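Local coordinates for Mll3558 protein (Mesorhizobium loti, PDB 3RD6), which is of unknown function but belongs to the AHA1 family of the Bet v 1-like superfamily, many members of which bind small hydrophobic molecules, at residues A[46-51]-A[56-61]; A[74-79]-A[85-90]; A[89-92]-A[97-100]; A[116-121]-A[136-141]. All blocks are in the same frame, centred on the assembly; numbering follows the deposited sequence.

In the fold
The four contacts follow the chain in order and all reach one antiparallel sheet of the Bet v 1-like fold. Contact 1 pairs strand 47-50, outermost at one end within this chain, with strand 57-62. Contact 2 joins strands 70-80 and 84-93, its centre about 12 Å from that of contact 1; the pair 57-62/70-80 lies between. Contact 3 takes over strand 84-93 where contact 2 leaves it, sharing Tyr89 and Arg90. Contact 4 sets helix 131-148 on strand 113-125, its centre about 14 Å from that of contact 2; Tyr89 reaches it through Glu120. Contacts 2 to 4 take part in the dimer interface, whereas the other chain does not touch contact 1.

Contact 1 of 4, residues A[46-51]-A[56-61]; sequences AEFSFD and GGEVSR
The hairpin of strands 47-50 and 57-62 is joined here, Glu47 facing Arg61 at one end and Asp51 reaching Gly57 at the other. Ser49 and Val59 form a hydrogen-bonded pair: Ser49 N gives to Val59 O at 2.8 Å and Val59 N to Ser49 O at 2.8 Å. Glu47, Ser49, Val59 and Arg61 share one face. There Glu47 OE1 meets Arg61 NE in a salt bridge, approached on its anti side and 25° out of the carboxylate plane. Ser49 OG donates to the other oxygen, Glu47 OE2, at 2.9 Å, so both carboxylate oxygens are engaged, and Val59 CG1 packs obliquely against OE2. Strand 47-50 is outermost in the sheet of this Bet v 1-like chain, and its other face, with Phe48 and Phe50, turns toward helix 30-36. With CG anti to the backbone N (chi1 -180°), the extended Glu58 carries its carboxylate between the two phenyl edges: OE2 lies 3.7 Å from Phe48 CE1 and OE1 3.6 Å from Phe50 CE1. Arg37 supplies the salt-bridge partner of Glu58. Beyond the last pair, a water bridges Asp51 OD2 and Gly57 N, while Arg53 also holds that carboxylate.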
loop_
_atom_site.group_PDB
_atom_site.type_symbol
_atom_site.label_atom_id
_atom_site.label_comp_id
_atom_site.label_asym_id
_atom_site.label_seq_id
_atom_site.Cartn_x
_atom_site.Cartn_y
_atom_site.Cartn_z
ATOM N N ALA A 46 8.443 -1.248 22.594
ATOM C CA ALA A 46 8.170 -2.677 22.681
ATOM C C ALA A 46 8.812 -3.496 21.550
ATOM O O ALA A 46 9.358 -4.579 21.780
ATOM C CB ALA A 46 6.680 -2.905 22.723
ATOM N N GLU A 47 8.723 -2.996 20.322
ATOM C CA GLU A 47 9.350 -3.649 19.162
ATOM C C GLU A 47 9.440 -2.689 17.990
ATOM O O GLU A 47 8.529 -1.901 17.750
ATOM C CB GLU A 47 8.600 -4.898 18.677
ATOM C CG GLU A 47 9.466 -5.721 17.721
ATOM C CD GLU A 47 8.689 -6.585 16.741
ATOM O OE1 GLU A 47 7.690 -7.214 17.133
ATOM O OE2 GLU A 47 9.107 -6.649 15.567
ATOM N N PHE A 48 10.546 -2.754 17.263
ATOM C CA PHE A 48 10.720 -1.893 16.111
ATOM C C PHE A 48 11.747 -2.459 15.151
ATOM O O PHE A 48 12.949 -2.285 15.329
ATOM C CB PHE A 48 11.135 -0.475 16.529
ATOM C CG PHE A 48 11.113 0.513 15.394
ATOM C CD1 PHE A 48 9.916 0.815 14.749
ATOM C CD2 PHE A 48 12.287 1.085 14.922
ATOM C CE1 PHE A 48 9.889 1.660 13.641
ATOM C CE2 PHE A 48 12.272 1.934 13.813
ATOM C CZ PHE A 48 11.069 2.220 13.172
ATOM N N SER A 49 11.252 -3.154 14.134
ATOM C CA SER A 49 12.090 -3.742 13.099
ATOM C C SER A 49 12.033 -2.758 11.949
ATOM O O SER A 49 10.961 -2.401 11.482
ATOM C CB SER A 49 11.517 -5.082 12.654
ATOM O OG SER A 49 11.295 -5.943 13.765
ATOM N N PHE A 50 13.189 -2.295 11.511
ATOM C CA PHE A 50 13.240 -1.339 10.414
ATOM C C PHE A 50 14.283 -1.816 9.407
ATOM O O PHE A 50 15.478 -1.818 9.698
ATOM C CB PHE A 50 13.632 0.037 10.961
ATOM C CG PHE A 50 13.510 1.161 9.971
ATOM C CD1 PHE A 50 12.272 1.678 9.643
ATOM C CD2 PHE A 50 14.645 1.745 9.416
ATOM C CE1 PHE A 50 12.161 2.761 8.783
ATOM C CE2 PHE A 50 14.541 2.826 8.558
ATOM C CZ PHE A 50 13.294 3.333 8.245
ATOM N N ASP A 51 13.825 -2.243 8.235
ATOM C CA ASP A 51 14.726 -2.705 7.193
ATOM C C ASP A 51 14.498 -1.820 5.979
ATOM O O ASP A 51 13.653 -2.116 5.131
ATOM C CB ASP A 51 14.444 -4.172 6.860
ATOM C CG ASP A 51 15.327 -4.697 5.732
ATOM O OD1 ASP A 51 16.176 -3.920 5.215
ATOM O OD2 ASP A 51 15.159 -5.889 5.367
ATOM N N GLY A 56 11.831 -4.540 1.763
ATOM C CA GLY A 56 12.098 -4.585 3.182
ATOM C C GLY A 56 10.942 -3.961 3.932
ATOM O O GLY A 56 10.190 -3.166 3.385
ATOM N N GLY A 57 10.793 -4.300 5.201
ATOM C CA GLY A 57 9.688 -3.734 5.942
ATOM C C GLY A 57 10.007 -3.203 7.313
ATOM O O GLY A 57 11.152 -3.194 7.760
ATOM N N GLU A 58 8.946 -2.761 7.975
ATOM C CA GLU A 58 9.000 -2.181 9.306
ATOM C C GLU A 58 7.958 -2.877 10.164
ATOM O O GLU A 58 6.967 -3.383 9.654
ATOM C CB GLU A 58 8.683 -0.695 9.191
ATOM C CG GLU A 58 8.687 0.111 10.468
ATOM C CD GLU A 58 8.210 1.532 10.248
ATOM O OE1 GLU A 58 8.694 2.194 9.309
ATOM O OE2 GLU A 58 7.347 2.000 11.018
ATOM N N VAL A 59 8.211 -2.956 11.461
ATOM C CA VAL A 59 7.263 -3.555 12.392
ATOM C C VAL A 59 7.393 -2.783 13.682
ATOM O O VAL A 59 8.484 -2.620 14.209
ATOM C CB VAL A 59 7.534 -5.028 12.645
ATOM C CG1 VAL A 59 6.545 -5.551 13.687
ATOM C CG2 VAL A 59 7.389 -5.807 11.355
ATOM N N SER A 60 6.273 -2.283 14.172
ATOM C CA SER A 60 6.272 -1.485 15.375
ATOM C C SER A 60 5.204 -1.975 16.324
ATOM O O SER A 60 4.068 -2.192 15.931
ATOM C CB SER A 60 5.989 -0.023 15.026
ATOM O OG SER A 60 6.878 0.479 14.042
ATOM N N ARG A 61 5.567 -2.134 17.584
ATOM C CA ARG A 61 4.617 -2.577 18.583
ATOM C C ARG A 61 4.754 -1.756 19.855
ATOM O O ARG A 61 5.789 -1.784 20.509
ATOM C CB ARG A 61 4.833 -4.054 18.874
ATOM C CG ARG A 61 4.579 -4.946 17.670
ATOM C CD ARG A 61 4.606 -6.405 18.059
ATOM N NE ARG A 61 5.840 -6.722 18.769
ATOM C CZ ARG A 61 5.894 -7.264 19.981
ATOM N NH1 ARG A 61 4.778 -7.558 20.631
ATOM N NH2 ARG A 61 7.067 -7.510 20.549
HETATM O O HOH W 1 12.460 -6.842 5.842
#

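Contact 2 of 4, residues A[74-79]-A[85-90]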
loop_
_atom_site.group_PDB
_atom_site.type_symbol
_atom_site.label_atom_id
_atom_site.label_comp_id
_atom_site.label_asym_id
_atom_site.label_seq_id
_atom_site.Cartn_x
_atom_site.Cartn_y
_atom_site.Cartn_z
ATOM N N ALA A 74 4.579 -2.362 7.959
ATOM C CA ALA A 74 4.791 -1.675 6.701
ATOM C C ALA A 74 5.821 -2.364 5.806
ATOM O O ALA A 74 6.670 -3.082 6.287
ATOM C CB ALA A 74 5.222 -0.238 6.975
ATOM N N GLN A 75 5.725 -2.150 4.496
ATOM C CA GLN A 75 6.692 -2.709 3.549
ATOM C C GLN A 75 7.083 -1.631 2.545
ATOM O O GLN A 75 6.218 -0.944 2.018
ATOM C CB GLN A 75 6.123 -3.903 2.789
ATOM C CG GLN A 75 7.235 -4.800 2.233
ATOM C CD GLN A 75 6.774 -5.801 1.179
ATOM O OE1 GLN A 75 6.404 -5.426 0.060
ATOM N NE2 GLN A 75 6.808 -7.093 1.534
ATOM N N PHE A 76 8.378 -1.473 2.289
ATOM C CA PHE A 76 8.833 -0.457 1.357
ATOM C C PHE A 76 8.570 -0.902 -0.059
ATOM O O PHE A 76 8.876 -2.027 -0.429
ATOM C CB PHE A 76 10.323 -0.128 1.611
ATOM C CG PHE A 76 10.542 0.623 2.869
ATOM C CD1 PHE A 76 10.141 1.947 2.963
ATOM C CD2 PHE A 76 11.013 -0.015 4.000
ATOM C CE1 PHE A 76 10.193 2.628 4.175
ATOM C CE2 PHE A 76 11.069 0.658 5.230
ATOM C CZ PHE A 76 10.659 1.970 5.324
ATOM N N GLN A 77 7.978 -0.004 -0.839
ATOM C CA GLN A 77 7.611 -0.286 -2.230
ATOM C C GLN A 77 8.535 0.384 -3.242
ATOM O O GLN A 77 8.708 -0.096 -4.368
ATOM C CB GLN A 77 6.161 0.192 -2.531
ATOM C CG GLN A 77 5.045 -0.372 -1.655
ATOM C CD GLN A 77 4.881 -1.862 -1.791
ATOM O OE1 GLN A 77 4.947 -2.398 -2.897
ATOM N NE2 GLN A 77 4.641 -2.543 -0.668
ATOM N N ASP A 78 9.076 1.532 -2.861
ATOM C CA ASP A 78 9.948 2.267 -3.767
ATOM C C ASP A 78 10.767 3.310 -3.032
ATOM O O ASP A 78 10.260 3.995 -2.141
ATOM C CB ASP A 78 9.119 2.938 -4.865
ATOM C CG ASP A 78 9.975 3.737 -5.848
ATOM O OD1 ASP A 78 9.964 4.986 -5.789
ATOM O OD2 ASP A 78 10.670 3.118 -6.679
ATOM N N ILE A 79 12.042 3.401 -3.414
ATOM C CA ILE A 79 12.988 4.346 -2.829
ATOM C C ILE A 79 13.843 5.002 -3.920
ATOM O O ILE A 79 14.467 4.318 -4.733
ATOM C CB ILE A 79 13.959 3.652 -1.819
ATOM C CG1 ILE A 79 13.188 3.014 -0.657
ATOM C CG2 ILE A 79 14.964 4.666 -1.293
ATOM C CD1 ILE A 79 14.076 2.274 0.351
ATOM N N ILE A 85 10.019 8.335 -1.112
ATOM C CA ILE A 85 9.857 7.143 -0.298
ATOM C C ILE A 85 8.410 6.678 -0.379
ATOM O O ILE A 85 7.488 7.443 -0.095
ATOM C CB ILE A 85 10.237 7.399 1.181
ATOM C CG1 ILE A 85 11.701 7.853 1.269
ATOM C CG2 ILE A 85 9.995 6.128 2.008
ATOM C CD1 ILE A 85 12.220 8.047 2.672
ATOM N N VAL A 86 8.222 5.429 -0.796
ATOM C CA VAL A 86 6.886 4.867 -0.900
ATOM C C VAL A 86 6.778 3.539 -0.172
ATOM O O VAL A 86 7.568 2.622 -0.376
ATOM C CB VAL A 86 6.452 4.635 -2.371
ATOM C CG1 VAL A 86 5.051 4.054 -2.407
ATOM C CG2 VAL A 86 6.496 5.947 -3.174
ATOM N N PHE A 87 5.790 3.459 0.700
ATOM C CA PHE A 87 5.546 2.244 1.443
ATOM C C PHE A 87 4.054 2.129 1.741
ATOM O O PHE A 87 3.327 3.112 1.789
ATOM C CB PHE A 87 6.352 2.209 2.760
ATOM C CG PHE A 87 5.921 3.243 3.780
ATOM C CD1 PHE A 87 6.502 4.491 3.814
ATOM C CD2 PHE A 87 4.949 2.938 4.738
ATOM C CE1 PHE A 87 6.125 5.408 4.779
ATOM C CE2 PHE A 87 4.571 3.860 5.712
ATOM C CZ PHE A 87 5.159 5.087 5.730
ATOM N N SER A 88 3.612 0.897 1.902
ATOM C CA SER A 88 2.240 0.582 2.235
ATOM C C SER A 88 2.357 0.115 3.679
ATOM O O SER A 88 3.458 -0.173 4.153
ATOM C CB SER A 88 1.737 -0.578 1.377
ATOM O OG SER A 88 2.507 -1.752 1.587
ATOM N N TYR A 89 1.235 0.042 4.376
ATOM C CA TYR A 89 1.268 -0.414 5.753
ATOM C C TYR A 89 -0.127 -0.653 6.241
ATOM O O TYR A 89 -1.081 -0.186 5.651
ATOM C CB TYR A 89 1.988 0.595 6.662
ATOM C CG TYR A 89 1.187 1.807 7.062
ATOM C CD1 TYR A 89 0.398 1.792 8.207
ATOM C CD2 TYR A 89 1.223 2.973 6.301
ATOM C CE1 TYR A 89 -0.333 2.911 8.587
ATOM C CE2 TYR A 89 0.494 4.093 6.676
ATOM C CZ TYR A 89 -0.284 4.055 7.818
ATOM O OH TYR A 89 -1.028 5.141 8.213
ATOM N N ARG A 90 -0.236 -1.434 7.302
ATOM C CA ARG A 90 -1.525 -1.726 7.907
ATOM C C ARG A 90 -1.353 -1.507 9.401
ATOM O O ARG A 90 -0.293 -1.766 9.970
ATOM C CB ARG A 90 -1.962 -3.159 7.628
ATOM C CG ARG A 90 -1.032 -4.220 8.164
ATOM C CD ARG A 90 -1.627 -5.589 7.897
ATOM N NE ARG A 90 -0.722 -6.690 8.192
ATOM C CZ ARG A 90 0.442 -6.891 7.602
ATOM N NH1 ARG A 90 0.870 -6.062 6.670
ATOM N NH2 ARG A 90 1.167 -7.931 7.947
#
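The Phe76 ring has the Ile85 methyl CG2 at its edge, 4.1 Å from CE1, and Phe87 CB obliquely off CD1 at 3.8 Å. Phe76 and Phe87 run side by side in the same direction, their ring planes inclined by 65° with centroids 5.9 Å apart. The Phe87 ring is met obliquely by Phe76 CE1 and by the Ala74 methyl. Ala74 CB also packs on Tyr89 CB at 3.4 Å. Phe52 adds an edge-to-face partner to Phe76, and Phe24 and Phe27 of helix 20-28 cover Ile85.

The face of Gln75, Asp78, Val86 and Ser88 is more polar, although Val86 CB packs there on Asp78 CB at 4.0 Å. Gln77, at the bulge, bends at its second torsion and brings NE2 to Ser88 OG in a weak bond of 3.2 Å, while its OE1 accepts from Arg90 of the second subunit, so this face belongs to the dimer interface. The backbones pair through Gln75 and Ser88, then shift by one residue: Gln77 N, at 2.7 Å, and Asp78 N, at 3.1 Å, both reach Val86 O from the same face of its carbonyl plane. Val86 N answers to Asp78 O. Two successive residues opposite Val86 make a classic beta bulge in the hairpin of strands 70-80 and 84-93.

Contact 3 of 4, residues A[89-92]-A[97-100]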
loop_
_atom_site.group_PDB
_atom_site.type_symbol
_atom_site.label_atom_id
_atom_site.label_comp_id
_atom_site.label_asym_id
_atom_site.label_seq_id
_atom_site.Cartn_x
_atom_site.Cartn_y
_atom_site.Cartn_z
ATOM N N TYR A 89 1.235 0.042 4.376
ATOM C CA TYR A 89 1.268 -0.414 5.753
ATOM C C TYR A 89 -0.127 -0.653 6.241
ATOM O O TYR A 89 -1.081 -0.186 5.651
ATOM C CB TYR A 89 1.988 0.595 6.662
ATOM C CG TYR A 89 1.187 1.807 7.062
ATOM C CD1 TYR A 89 0.398 1.792 8.207
ATOM C CD2 TYR A 89 1.223 2.973 6.301
ATOM C CE1 TYR A 89 -0.333 2.911 8.587
ATOM C CE2 TYR A 89 0.494 4.093 6.676
ATOM C CZ TYR A 89 -0.284 4.055 7.818
ATOM O OH TYR A 89 -1.028 5.141 8.213
ATOM N N ARG A 90 -0.236 -1.434 7.302
ATOM C CA ARG A 90 -1.525 -1.726 7.907
ATOM C C ARG A 90 -1.353 -1.507 9.401
ATOM O O ARG A 90 -0.293 -1.766 9.970
ATOM C CB ARG A 90 -1.962 -3.159 7.628
ATOM C CG ARG A 90 -1.032 -4.220 8.164
ATOM C CD ARG A 90 -1.627 -5.589 7.897
ATOM N NE ARG A 90 -0.722 -6.690 8.192
ATOM C CZ ARG A 90 0.442 -6.891 7.602
ATOM N NH1 ARG A 90 0.870 -6.062 6.670
ATOM N NH2 ARG A 90 1.167 -7.931 7.947
ATOM N N MET A 91 -2.400 -1.001 10.027
ATOM C CA MET A 91 -2.365 -0.719 11.441
ATOM C C MET A 91 -3.486 -1.463 12.136
ATOM O O MET A 91 -4.561 -1.687 11.558
ATOM C CB MET A 91 -2.518 0.786 11.660
ATOM C CG MET A 91 -1.994 1.290 12.979
ATOM S SD MET A 91 -2.351 3.004 13.193
ATOM C CE MET A 91 -1.087 3.709 12.193
ATOM N N ALA A 92 -3.221 -1.855 13.377
ATOM C CA ALA A 92 -4.195 -2.559 14.186
ATOM C C ALA A 92 -3.951 -2.254 15.650
ATOM O O ALA A 92 -2.831 -1.952 16.061
ATOM C CB ALA A 92 -4.072 -4.045 13.959
ATOM N N PRO A 97 -8.266 -5.004 13.126
ATOM C CA PRO A 97 -7.475 -4.310 12.099
ATOM C C PRO A 97 -8.207 -3.053 11.665
ATOM O O PRO A 97 -9.248 -3.126 11.021
ATOM C CB PRO A 97 -7.368 -5.349 10.990
ATOM C CG PRO A 97 -8.647 -6.087 11.108
ATOM C CD PRO A 97 -8.793 -6.276 12.599
ATOM N N MET A 98 -7.656 -1.901 12.026
ATOM C CA MET A 98 -8.285 -0.639 11.707
ATOM C C MET A 98 -8.064 -0.043 10.320
ATOM O O MET A 98 -8.877 0.767 9.873
ATOM C CB MET A 98 -7.948 0.409 12.781
ATOM C CG MET A 98 -6.526 0.422 13.281
ATOM S SD MET A 98 -6.356 1.481 14.745
ATOM C CE MET A 98 -6.425 3.059 14.045
ATOM N N SER A 99 -7.003 -0.439 9.615
ATOM C CA SER A 99 -6.762 0.122 8.284
ATOM C C SER A 99 -5.513 -0.345 7.566
ATOM O O SER A 99 -4.613 -0.902 8.172
ATOM C CB SER A 99 -6.667 1.625 8.397
ATOM O OG SER A 99 -5.451 1.964 9.049
ATOM N N ALA A 100 -5.475 -0.067 6.262
ATOM C CA ALA A 100 -4.342 -0.370 5.379
ATOM C C ALA A 100 -4.221 0.832 4.467
ATOM O O ALA A 100 -5.216 1.369 4.010
ATOM C CB ALA A 100 -4.600 -1.616 4.559
#
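Met91 pairs with Ser99 in the backbone bonds of this contact. Its N gives to Ser99 O at 2.9 Å, a fairly straight bond (161° at the hydrogen) whose donor is tilted 24° from the carbonyl plane. Met91 O in turn faces two successive amides, Met98 N at 3.1 Å and Ser99 N at 3.4 Å; both bonds are weak, so the carbonyl is shared between them. Met98 also lays its CG against Met91 O, 3.4 Å away. CA-H...O contacts run from Arg90 CA to Ser99 O and from Ala100 CA to Tyr89 O, within the non-hydrogen-bonded pair Arg90 and Ala100, whose CA atoms are 4.0 Å apart.

Among the apolar contacts, the Met98 chain runs on from CG to place CE 4.2 Å from Met91 SD. Both methionines bend at the third torsion, and their side chains meet at a slant, with Arg134 of helix 131-148 touching each. Past them, Ala92 CB rests 3.9 Å from Pro97 CA.

Two polar side chains find partners beyond the segments: Tyr89 OH bonds to Glu120, and Arg90, extended from CG to NE, reaches over to the second subunit. Ala100 packs on Gln77 of that subunit and Pro97 on its Asp78. With Met98 and Ser99 both opposite Met91, the pairing is a classic beta bulge close to the turn end of the hairpin formed by strands 84-93 and 96-110.

Contact 4 of 4, residues A[116-121]-A[136-141]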
loop_
_atom_site.group_PDB
_atom_site.type_symbol
_atom_site.label_atom_id
_atom_site.label_comp_id
_atom_site.label_asym_id
_atom_site.label_seq_id
_atom_site.Cartn_x
_atom_site.Cartn_y
_atom_site.Cartn_z
ATOM N N LEU A 116 8.729 18.994 1.463
ATOM C CA LEU A 116 8.239 17.661 1.794
ATOM C C LEU A 116 6.743 17.540 1.691
ATOM O O LEU A 116 6.006 18.117 2.480
ATOM C CB LEU A 116 8.676 17.253 3.205
ATOM C CG LEU A 116 8.152 15.924 3.764
ATOM C CD1 LEU A 116 9.176 15.322 4.696
ATOM C CD2 LEU A 116 6.844 16.141 4.495
ATOM N N THR A 117 6.301 16.787 0.693
ATOM C CA THR A 117 4.883 16.541 0.504
ATOM C C THR A 117 4.656 15.080 0.885
ATOM O O THR A 117 5.159 14.160 0.232
ATOM C CB THR A 117 4.439 16.838 -0.955
ATOM O OG1 THR A 117 3.094 16.388 -1.144
ATOM C CG2 THR A 117 5.352 16.164 -1.948
ATOM N N TYR A 118 3.923 14.895 1.979
ATOM C CA TYR A 118 3.611 13.584 2.531
ATOM C C TYR A 118 2.158 13.241 2.171
ATOM O O TYR A 118 1.233 13.859 2.664
ATOM C CB TYR A 118 3.808 13.652 4.051
ATOM C CG TYR A 118 3.789 12.346 4.816
ATOM C CD1 TYR A 118 4.974 11.785 5.307
ATOM C CD2 TYR A 118 2.584 11.710 5.119
ATOM C CE1 TYR A 118 4.966 10.626 6.092
ATOM C CE2 TYR A 118 2.559 10.540 5.905
ATOM C CZ TYR A 118 3.762 10.006 6.387
ATOM O OH TYR A 118 3.731 8.854 7.141
ATOM N N THR A 119 1.968 12.255 1.299
ATOM C CA THR A 119 0.632 11.841 0.867
ATOM C C THR A 119 0.238 10.458 1.374
ATOM O O THR A 119 1.012 9.505 1.267
ATOM C CB THR A 119 0.532 11.811 -0.672
ATOM O OG1 THR A 119 0.946 13.070 -1.207
ATOM C CG2 THR A 119 -0.908 11.519 -1.102
ATOM N N GLU A 120 -0.978 10.345 1.902
ATOM C CA GLU A 120 -1.454 9.051 2.397
ATOM C C GLU A 120 -2.818 8.586 1.868
ATOM O O GLU A 120 -3.864 9.141 2.222
ATOM C CB GLU A 120 -1.460 9.039 3.934
ATOM C CG GLU A 120 -0.666 7.864 4.483
ATOM C CD GLU A 120 -0.495 7.884 5.987
ATOM O OE1 GLU A 120 -1.472 7.594 6.696
ATOM O OE2 GLU A 120 0.623 8.193 6.461
ATOM N N GLN A 121 -2.793 7.566 1.013
ATOM C CA GLN A 121 -4.015 7.008 0.451
ATOM C C GLN A 121 -4.371 5.843 1.343
ATOM O O GLN A 121 -3.692 4.826 1.337
ATOM C CB GLN A 121 -3.767 6.543 -0.983
ATOM C CG GLN A 121 -3.424 7.672 -1.922
ATOM C CD GLN A 121 -2.783 7.205 -3.203
ATOM O OE1 GLN A 121 -1.620 6.800 -3.220
ATOM N NE2 GLN A 121 -3.537 7.257 -4.290
ATOM N N GLU A 136 -3.977 14.010 11.734
ATOM C CA GLU A 136 -3.638 14.845 12.875
ATOM C C GLU A 136 -2.287 14.431 13.442
ATOM O O GLU A 136 -1.425 15.273 13.693
ATOM C CB GLU A 136 -4.719 14.710 13.945
ATOM C CG GLU A 136 -4.696 15.800 15.016
ATOM C CD GLU A 136 -5.879 15.707 15.968
ATOM O OE1 GLU A 136 -7.037 15.718 15.495
ATOM O OE2 GLU A 136 -5.646 15.629 17.192
ATOM N N GLY A 137 -2.106 13.127 13.634
ATOM C CA GLY A 137 -0.861 12.619 14.179
ATOM C C GLY A 137 0.336 12.807 13.266
ATOM O O GLY A 137 1.411 13.219 13.719
ATOM N N THR A 138 0.162 12.492 11.984
ATOM C CA THR A 138 1.248 12.635 11.020
ATOM C C THR A 138 1.696 14.102 10.949
ATOM O O THR A 138 2.885 14.401 10.831
ATOM C CB THR A 138 0.808 12.151 9.621
ATOM O OG1 THR A 138 0.530 10.744 9.677
ATOM C CG2 THR A 138 1.909 12.407 8.589
ATOM N N ARG A 139 0.734 15.012 11.035
ATOM C CA ARG A 139 1.037 16.432 10.987
ATOM C C ARG A 139 1.867 16.764 12.226
ATOM O O ARG A 139 2.654 17.707 12.222
ATOM C CB ARG A 139 -0.263 17.239 10.959
ATOM C CG ARG A 139 -0.113 18.667 10.479
ATOM C CD ARG A 139 -1.470 19.309 10.288
ATOM N NE ARG A 139 -2.030 19.086 8.953
ATOM C CZ ARG A 139 -1.546 19.624 7.833
ATOM N NH1 ARG A 139 -0.482 20.412 7.887
ATOM N NH2 ARG A 139 -2.141 19.405 6.662
ATOM N N GLY A 140 1.693 15.967 13.276
ATOM C CA GLY A 140 2.437 16.168 14.502
ATOM C C GLY A 140 3.823 15.565 14.415
ATOM O O GLY A 140 4.807 16.162 14.858
ATOM N N LEU A 141 3.900 14.372 13.840
ATOM C CA LEU A 141 5.165 13.683 13.673
ATOM C C LEU A 141 6.092 14.468 12.747
ATOM O O LEU A 141 7.299 14.477 12.931
ATOM C CB LEU A 141 4.920 12.268 13.127
ATOM C CG LEU A 141 4.316 11.290 14.141
ATOM C CD1 LEU A 141 3.643 10.147 13.415
ATOM C CD2 LEU A 141 5.396 10.772 15.084
#
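Glu120 OE2 accepts a bond from Tyr118 OH at 3.2 Å, the hydroxyl coming in nearly in line with the C-O bond of OE2, and stands 4.1 Å from Thr138 OG1 across the contact. Thr103 makes a further, weak bond to OE2, while the other oxygen, OE1, is hydrogen-bonded to the hydroxyl of Tyr89.

Thr138, on helix 131-148, meets strand 113-125 through its methyl. CG2 stands over one face of the Tyr118 ring in a CH-pi contact, 3.7 Å from the centroid and 27° off the ring normal, displaced toward the rim. Thr138 CG2 lies anti to the backbone N, and OG1, beside that N (chi1 -64°), bonds back to Arg134 O within the helix. The two side chains approach from opposite directions. Leu142 of the same helix also touches Tyr118, and Arg134 touches Glu120.

A long C-terminal helix packed on the antiparallel sheet is the helix-grip arrangement of Bet v 1-like proteins. Here the two meet through a methyl on an aromatic face, with the Glu120 carboxylate at the edge of the Tyr118 ring. Its hydroxyl partners would offset the cost of burying a carboxylate, and the bond to OE2 would tend to fix the direction of the Tyr118 hydroxyl.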